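Local structure of protein PES4 (Saccharomyces cerevisiae, 6EXX) at residues K50-N53 against F54-T58; N66-G70 against G71-T75. The protein probably binds RNA, including mRNA 3'-UTRs and poly(A) or poly(U) tracts, the chain here being its fourth RNA recognition motif. All blocks are in the same frame, centred on the assembly; numbering follows the deposited sequence. Where two conformers were deposited one is given.

Interaction 1: K50-N53 against F54-T58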
ATOM      1  N   LYS A  50       5.104   5.463   2.890  1.00  8.64           N
ATOM      2  CA  LYS A  50       5.278   6.754   3.538  1.00  9.54           C
ATOM      3  C   LYS A  50       5.325   7.806   2.450  1.00  9.42           C
ATOM      4  O   LYS A  50       6.218   7.783   1.606  1.00 10.94           O
ATOM      5  CB  LYS A  50       6.567   6.802   4.354  1.00 10.73           C
ATOM      6  CG  LYS A  50       6.710   8.090   5.159  1.00 12.90           C
ATOM      7  CD  LYS A  50       8.116   8.335   5.689  1.00 17.48           C
ATOM      8  CE  LYS A  50       8.639   7.210   6.535  1.00 20.47           C
ATOM      9  NZ  LYS A  50       9.999   7.556   7.025  1.00 21.02           N
ATOM     10  N   PHE A  51       4.352   8.709   2.479  1.00  9.66           N
ATOM     11  CA  PHE A  51       4.222   9.766   1.484  1.00 10.01           C
ATOM     12  C   PHE A  51       4.706  11.111   2.017  1.00 10.68           C
ATOM     13  O   PHE A  51       4.736  11.351   3.226  1.00 11.25           O
ATOM     14  CB  PHE A  51       2.764   9.909   1.052  1.00  9.54           C
ATOM     15  CG  PHE A  51       2.209   8.691   0.377  1.00  8.89           C
ATOM     16  CD1 PHE A  51       2.398   8.496  -0.983  1.00  9.93           C
ATOM     17  CD2 PHE A  51       1.487   7.752   1.090  1.00  8.63           C
ATOM     18  CE1 PHE A  51       1.872   7.393  -1.610  1.00  9.95           C
ATOM     19  CE2 PHE A  51       0.966   6.647   0.458  1.00  9.23           C
ATOM     20  CZ  PHE A  51       1.165   6.467  -0.886  1.00  9.08           C
ATOM     21  N   ARG A  52       5.067  11.994   1.093  1.00 11.70           N
ATOM     22  CA  ARG A  52       5.529  13.327   1.436  1.00 12.41           C
ATOM     23  C   ARG A  52       4.433  14.219   2.002  1.00 13.43           C
ATOM     24  O   ARG A  52       4.728  15.157   2.737  1.00 15.03           O
ATOM     25  CB  ARG A  52       6.132  13.990   0.202  1.00 13.57           C
ATOM     26  CG  ARG A  52       7.307  13.247  -0.370  1.00 16.31           C
ATOM     27  CD  ARG A  52       7.619  13.701  -1.787  1.00 19.10           C
ATOM     28  NE  ARG A  52       8.735  12.949  -2.353  1.00 22.49           N
ATOM     29  CZ  ARG A  52      10.014  13.263  -2.192  1.00 25.77           C
ATOM     30  NH1 ARG A  52      10.365  14.326  -1.481  1.00 26.98           N
ATOM     31  NH2 ARG A  52      10.949  12.509  -2.748  1.00 27.39           N
ATOM     32  N   ASN A  53       3.185  13.943   1.646  1.00 13.64           N
ATOM     33  CA  ASN A  53       2.075  14.766   2.088  1.00 14.09           C
ATOM     34  C   ASN A  53       0.773  13.990   1.957  1.00 13.54           C
ATOM     35  O   ASN A  53       0.731  12.898   1.375  1.00 12.55           O
ATOM     36  CB  ASN A  53       2.018  16.085   1.307  1.00 15.32           C
ATOM     37  CG  ASN A  53       2.046  15.876  -0.185  1.00 16.99           C
ATOM     38  OD1 ASN A  53       1.196  15.180  -0.741  1.00 17.33           O
ATOM     39  ND2 ASN A  53       3.031  16.476  -0.846  1.00 20.14           N
ATOM     40  N   PHE A  54      -0.292  14.556   2.503  1.00 13.96           N
ATOM     41  CA  PHE A  54      -1.578  13.885   2.540  1.00 13.59           C
ATOM     42  C   PHE A  54      -2.205  13.828   1.154  1.00 11.70           C
ATOM     43  O   PHE A  54      -2.955  12.913   0.854  1.00 10.91           O
ATOM     44  CB  PHE A  54      -2.506  14.599   3.523  1.00 15.89           C
ATOM     45  CG  PHE A  54      -3.754  13.834   3.835  1.00 16.63           C
ATOM     46  CD1 PHE A  54      -3.691  12.600   4.471  1.00 19.57           C
ATOM     47  CD2 PHE A  54      -4.993  14.339   3.488  1.00 15.27           C
ATOM     48  CE1 PHE A  54      -4.841  11.892   4.759  1.00 20.82           C
ATOM     49  CE2 PHE A  54      -6.152  13.640   3.784  1.00 16.82           C
ATOM     50  CZ  PHE A  54      -6.076  12.413   4.415  1.00 19.45           C
ATOM     51  N   GLU A  55      -1.908  14.816   0.319  1.00 13.32           N
ATOM     52  CA  GLU A  55      -2.422  14.856  -1.043  1.00 14.55           C
ATOM     53  C   GLU A  55      -1.973  13.629  -1.837  1.00 12.99           C
ATOM     54  O   GLU A  55      -2.780  12.969  -2.488  1.00 13.30           O
ATOM     55  CB  GLU A  55      -1.959  16.139  -1.738  1.00 18.65           C
ATOM     56  CG  GLU A  55      -2.659  17.408  -1.258  1.00 21.94           C
ATOM     57  CD  GLU A  55      -2.156  17.933   0.077  1.00 24.69           C
ATOM     58  OE1 GLU A  55      -1.024  17.599   0.487  1.00 25.70           O
ATOM     59  OE2 GLU A  55      -2.899  18.716   0.714  1.00 27.59           O
ATOM     60  N   ASP A  56      -0.682  13.320  -1.785  1.00 12.48           N
ATOM     61  CA  ASP A  56      -0.173  12.124  -2.448  1.00 11.94           C
ATOM     62  C   ASP A  56      -0.804  10.866  -1.861  1.00 10.13           C
ATOM     63  O   ASP A  56      -1.244   9.966  -2.590  1.00 10.93           O
ATOM     64  CB  ASP A  56       1.343  12.012  -2.288  1.00 12.37           C
ATOM     65  CG  ASP A  56       2.117  12.997  -3.153  1.00 13.91           C
ATOM     66  OD1 ASP A  56       1.501  13.707  -3.987  1.00 15.73           O
ATOM     67  OD2 ASP A  56       3.359  13.048  -2.998  1.00 14.85           O
ATOM     68  N   ALA A  57      -0.820  10.778  -0.539  1.00  9.11           N
ATOM     69  CA  ALA A  57      -1.356   9.594   0.111  1.00  8.49           C
ATOM     70  C   ALA A  57      -2.811   9.340  -0.277  1.00  8.58           C
ATOM     71  O   ALA A  57      -3.221   8.196  -0.466  1.00  9.22           O
ATOM     72  CB  ALA A  57      -1.222   9.715   1.616  1.00  9.74           C
ATOM     73  N   THR A  58      -3.587  10.406  -0.380  1.00  8.57           N
ATOM     74  CA  THR A  58      -5.002  10.325  -0.717  1.00  8.70           C
ATOM     75  C   THR A  58      -5.234   9.536  -2.001  1.00  7.56           C
ATOM     76  O   THR A  58      -6.124   8.690  -2.064  1.00  8.22           O
ATOM     77  CB  THR A  58      -5.564  11.756  -0.877  1.00  9.75           C
ATOM     78  OG1 THR A  58      -5.633  12.384   0.404  1.00 10.90           O
ATOM     79  CG2 THR A  58      -6.946  11.764  -1.502  1.00 10.28           C
TER
HETATM   80  O   HOH W   1       4.817  11.210  -1.636  1.00 13.24           O
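Asn53 and Asp56 meet in an N-terminal helix cap, set at the turn where strand 44-51 passes into helix 54-64, with Phe51 packed beneath the first helical turn. Asn53 OD1 accepts from Asp56 N at 2.8 Å, the donor lying nearly on the extension of the amide C=O (173°). CG of Asn53 stands between its own backbone N and carbonyl carbon (chi1 52°), which turns the amide over the helix start. Asn53 O takes the first helical bond, a longer one of 3.3 Å from Ala57 N. The Asp56 carboxylate, its plane 56° from the Asn53 amide, reaches back through a water to the residue just past the strand; the water donates to Asp56 OD2 and accepts from Arg52 N at 2.9 Å. In the beta-alpha-beta-beta-alpha-beta fold of an RNA recognition motif, this is the entry to the second helix. Here Phe51 presents one ring face to the helix backbone: Ala57 CA sits 3.7 Å from the ring centroid in a CH-pi contact, and Ala57 CB comes to 3.4 Å from Phe51 CD2. Ile28 and Leu5 also touch this buried ring. An alanine in place of Phe51 would probably open a gap beneath Ala57 and leave the helix start less firmly seated on the sheet. Further into the helix, Thr58 OG1 joins Thr58 N on Phe54 O, from opposite faces of the carbonyl plane.

Interaction 2: N66-G70 against G71-T75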
ATOM      1  N   ASN A  66      -9.888  -1.281   0.261  1.00  7.88           N
ATOM      2  CA  ASN A  66     -10.876  -2.319  -0.021  1.00  7.49           C
ATOM      3  C   ASN A  66     -10.854  -2.857  -1.438  1.00  7.78           C
ATOM      4  O   ASN A  66     -11.830  -3.457  -1.873  1.00  8.53           O
ATOM      5  CB  ASN A  66     -12.275  -1.871   0.369  1.00  9.73           C
ATOM      6  CG  ASN A  66     -12.377  -1.582   1.835  1.00 12.37           C
ATOM      7  OD1 ASN A  66     -11.795  -2.284   2.665  1.00 15.15           O
ATOM      8  ND2 ASN A  66     -13.098  -0.534   2.170  1.00 14.67           N
ATOM      9  N   ARG A  67      -9.724  -2.691  -2.119  1.00  7.55           N
ATOM     10  CA  ARG A  67      -9.558  -3.253  -3.454  1.00  7.87           C
ATOM     11  C   ARG A  67      -9.228  -4.741  -3.359  1.00  7.52           C
ATOM     12  O   ARG A  67      -8.391  -5.141  -2.551  1.00  8.26           O
ATOM     13  CB  ARG A  67      -8.446  -2.531  -4.206  1.00  7.57           C
ATOM     14  CG  ARG A  67      -8.424  -2.806  -5.688  1.00  9.10           C
ATOM     15  CD  ARG A  67      -7.232  -2.171  -6.369  1.00  9.44           C
ATOM     16  NE  ARG A  67      -7.477  -2.049  -7.796  1.00 10.93           N
ATOM     17  CZ  ARG A  67      -8.126  -1.031  -8.350  1.00 10.35           C
ATOM     18  NH1 ARG A  67      -8.507   0.014  -7.621  1.00 10.69           N
ATOM     19  NH2 ARG A  67      -8.344  -1.042  -9.659  1.00 12.89           N
ATOM     20  N   LEU A  68      -9.853  -5.551  -4.212  1.00  7.92           N
ATOM     21  CA  LEU A  68      -9.516  -6.960  -4.280  1.00  7.82           C
ATOM     22  C   LEU A  68      -8.319  -7.130  -5.204  1.00  8.34           C
ATOM     23  O   LEU A  68      -8.355  -6.744  -6.374  1.00 10.41           O
ATOM     24  CB  LEU A  68     -10.693  -7.757  -4.824  1.00  8.70           C
ATOM     25  CG  LEU A  68     -10.437  -9.247  -5.062  1.00 10.16           C
ATOM     26  CD1 LEU A  68     -10.238  -9.978  -3.756  1.00 10.80           C
ATOM     27  CD2 LEU A  68     -11.591  -9.842  -5.835  1.00 11.61           C
ATOM     28  N   VAL A  69      -7.257  -7.731  -4.686  1.00  7.36           N
ATOM     29  CA  VAL A  69      -6.071  -8.013  -5.481  1.00  7.89           C
ATOM     30  C   VAL A  69      -5.587  -9.407  -5.095  1.00  7.22           C
ATOM     31  O   VAL A  69      -5.309  -9.661  -3.935  1.00  7.85           O
ATOM     32  CB  VAL A  69      -4.937  -6.983  -5.226  1.00  8.44           C
ATOM     33  CG1 VAL A  69      -3.748  -7.287  -6.120  1.00 10.38           C
ATOM     34  CG2 VAL A  69      -5.428  -5.540  -5.435  1.00  9.99           C
ATOM     35  N   GLY A  70      -5.474 -10.311  -6.064  1.00  7.57           N
ATOM     36  CA  GLY A  70      -4.893 -11.624  -5.808  1.00  8.00           C
ATOM     37  C   GLY A  70      -5.615 -12.446  -4.754  1.00  7.39           C
ATOM     38  O   GLY A  70      -4.996 -13.237  -4.030  1.00  8.49           O
ATOM     39  N   GLY A  71      -6.930 -12.262  -4.652  1.00  7.64           N
ATOM     40  CA  GLY A  71      -7.745 -13.061  -3.762  1.00  7.67           C
ATOM     41  C   GLY A  71      -8.001 -12.467  -2.394  1.00  7.74           C
ATOM     42  O   GLY A  71      -8.804 -13.025  -1.651  1.00  9.18           O
ATOM     43  N   SER A  72      -7.359 -11.339  -2.086  1.00  7.86           N
ATOM     44  CA  SER A  72      -7.481 -10.724  -0.778  1.00  8.03           C
ATOM     45  C   SER A  72      -7.837  -9.248  -0.919  1.00  7.67           C
ATOM     46  O   SER A  72      -7.322  -8.554  -1.801  1.00  8.13           O
ATOM     47  CB  SER A  72      -6.163 -10.860  -0.022  1.00  9.62           C
ATOM     48  OG  SER A  72      -5.861 -12.214   0.256  1.00 11.41           O
ATOM     49  N   ILE A  73      -8.732  -8.790  -0.053  1.00  7.63           N
ATOM     50  CA  ILE A  73      -9.140  -7.389  -0.024  0.53  7.50           C
ATOM     51  C   ILE A  73      -8.102  -6.570   0.747  1.00  7.52           C
ATOM     52  O   ILE A  73      -7.862  -6.815   1.934  1.00  9.22           O
ATOM     53  CB  ILE A  73     -10.542  -7.251   0.610  0.53  8.71           C
ATOM     54  CG1 ILE A  73     -11.581  -7.969  -0.259  0.53 10.03           C
ATOM     55  CG2 ILE A  73     -10.912  -5.789   0.783  0.53  8.97           C
ATOM     56  CD1 ILE A  73     -12.946  -8.098   0.384  0.53 11.79           C
ATOM     57  N   VAL A  74      -7.473  -5.615   0.068  1.00  7.67           N
ATOM     58  CA  VAL A  74      -6.464  -4.780   0.688  1.00  8.34           C
ATOM     59  C   VAL A  74      -7.076  -3.974   1.810  1.00  9.51           C
ATOM     60  O   VAL A  74      -8.096  -3.303   1.637  1.00 10.73           O
ATOM     61  CB  VAL A  74      -5.826  -3.839  -0.335  1.00  9.15           C
ATOM     62  CG1 VAL A  74      -4.844  -2.883   0.337  1.00 10.41           C
ATOM     63  CG2 VAL A  74      -5.154  -4.647  -1.427  1.00  9.45           C
ATOM     64  N   THR A  75      -6.421  -4.038   2.959  1.00  9.69           N
ATOM     65  CA  THR A  75      -6.911  -3.411   4.154  1.00 11.14           C
ATOM     66  C   THR A  75      -5.915  -2.340   4.582  1.00 10.49           C
ATOM     67  O   THR A  75      -4.702  -2.546   4.575  1.00 11.84           O
ATOM     68  CB  THR A  75      -7.167  -4.518   5.168  1.00 14.86           C
ATOM     69  OG1 THR A  75      -8.121  -5.441   4.603  1.00 15.60           O
ATOM     70  CG2 THR A  75      -7.688  -3.962   6.460  1.00 16.94           C
TER
HETATM   71  O   HOH W   2     -10.927  -4.229   4.190  1.00 32.39           O
HETATM   72  O   HOH W   3      -4.390 -13.803  -1.377  1.00 12.95           O
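At Leu68 a chi1 of 175° swings CG away from the backbone N, and chi2 near 68° then brings CD1 over the partner strand, 3.6 Å from both Gly71 C and Ser72 N. Ile73 shares that face; in the conformer given, its CG2 lies 3.6 Å from Asn66 CA, a doubtful contact because the side chain is modelled in two ways. Val69 projects from the other face, with Ser72, and its CG2 lies alongside CG2 of Val74, 4.1 Å away. The backbone is a tight antiparallel hairpin closed by a type I' turn from Val69 to Ser72, with Gly70 and Gly71 at its corners. Both glycines have positive phi; at Gly71 a side chain would also collide with Gly70 O. Val69 and Ser72 form the hydrogen-bonded pair: Val69 N to Ser72 O is almost straight at hydrogen (179°), whereas Ser72 N approaches Val69 O from well above the carbonyl plane. Val74 N continues the ladder to Arg67 O at 2.8 Å. Two waters bridge its ends, one from Gly70 O to Ser72 OG, the other from Asn66 OD1 to Thr75 OG1. Arg67 turns back to helix 54-64, where Phe63 offers its carbonyl O to NH1 and its ring to a cation-pi contact. Short strand 68-69, an outermost addition to the motif's four-stranded sheet, lies between helix 54-64 and the last strand, 72-78, which it separates from no other strand but pairs with opposite strand 3-10.

Overall arrangement
Interactions 1 and 2 follow one another along the chain, near the start of helix 54-64 and just beyond its end. They lie on opposite sides of the chain's centre, their own centres about 21 Å apart, and do not touch. Both reach the same sheet, but by different means. Interaction 1 is partly buried and joins a strand to a helix, combining a polar cap with an aromatic ring in the interior. Interaction 2 is a surface contact between two strands, carried mainly by backbone hydrogen bonds and a few aliphatic contacts; Val74 is its buried member. Water joins a carboxylate to a backbone N-H in interaction 1; in interaction 2 one water links two side chains and another a side chain to a carbonyl.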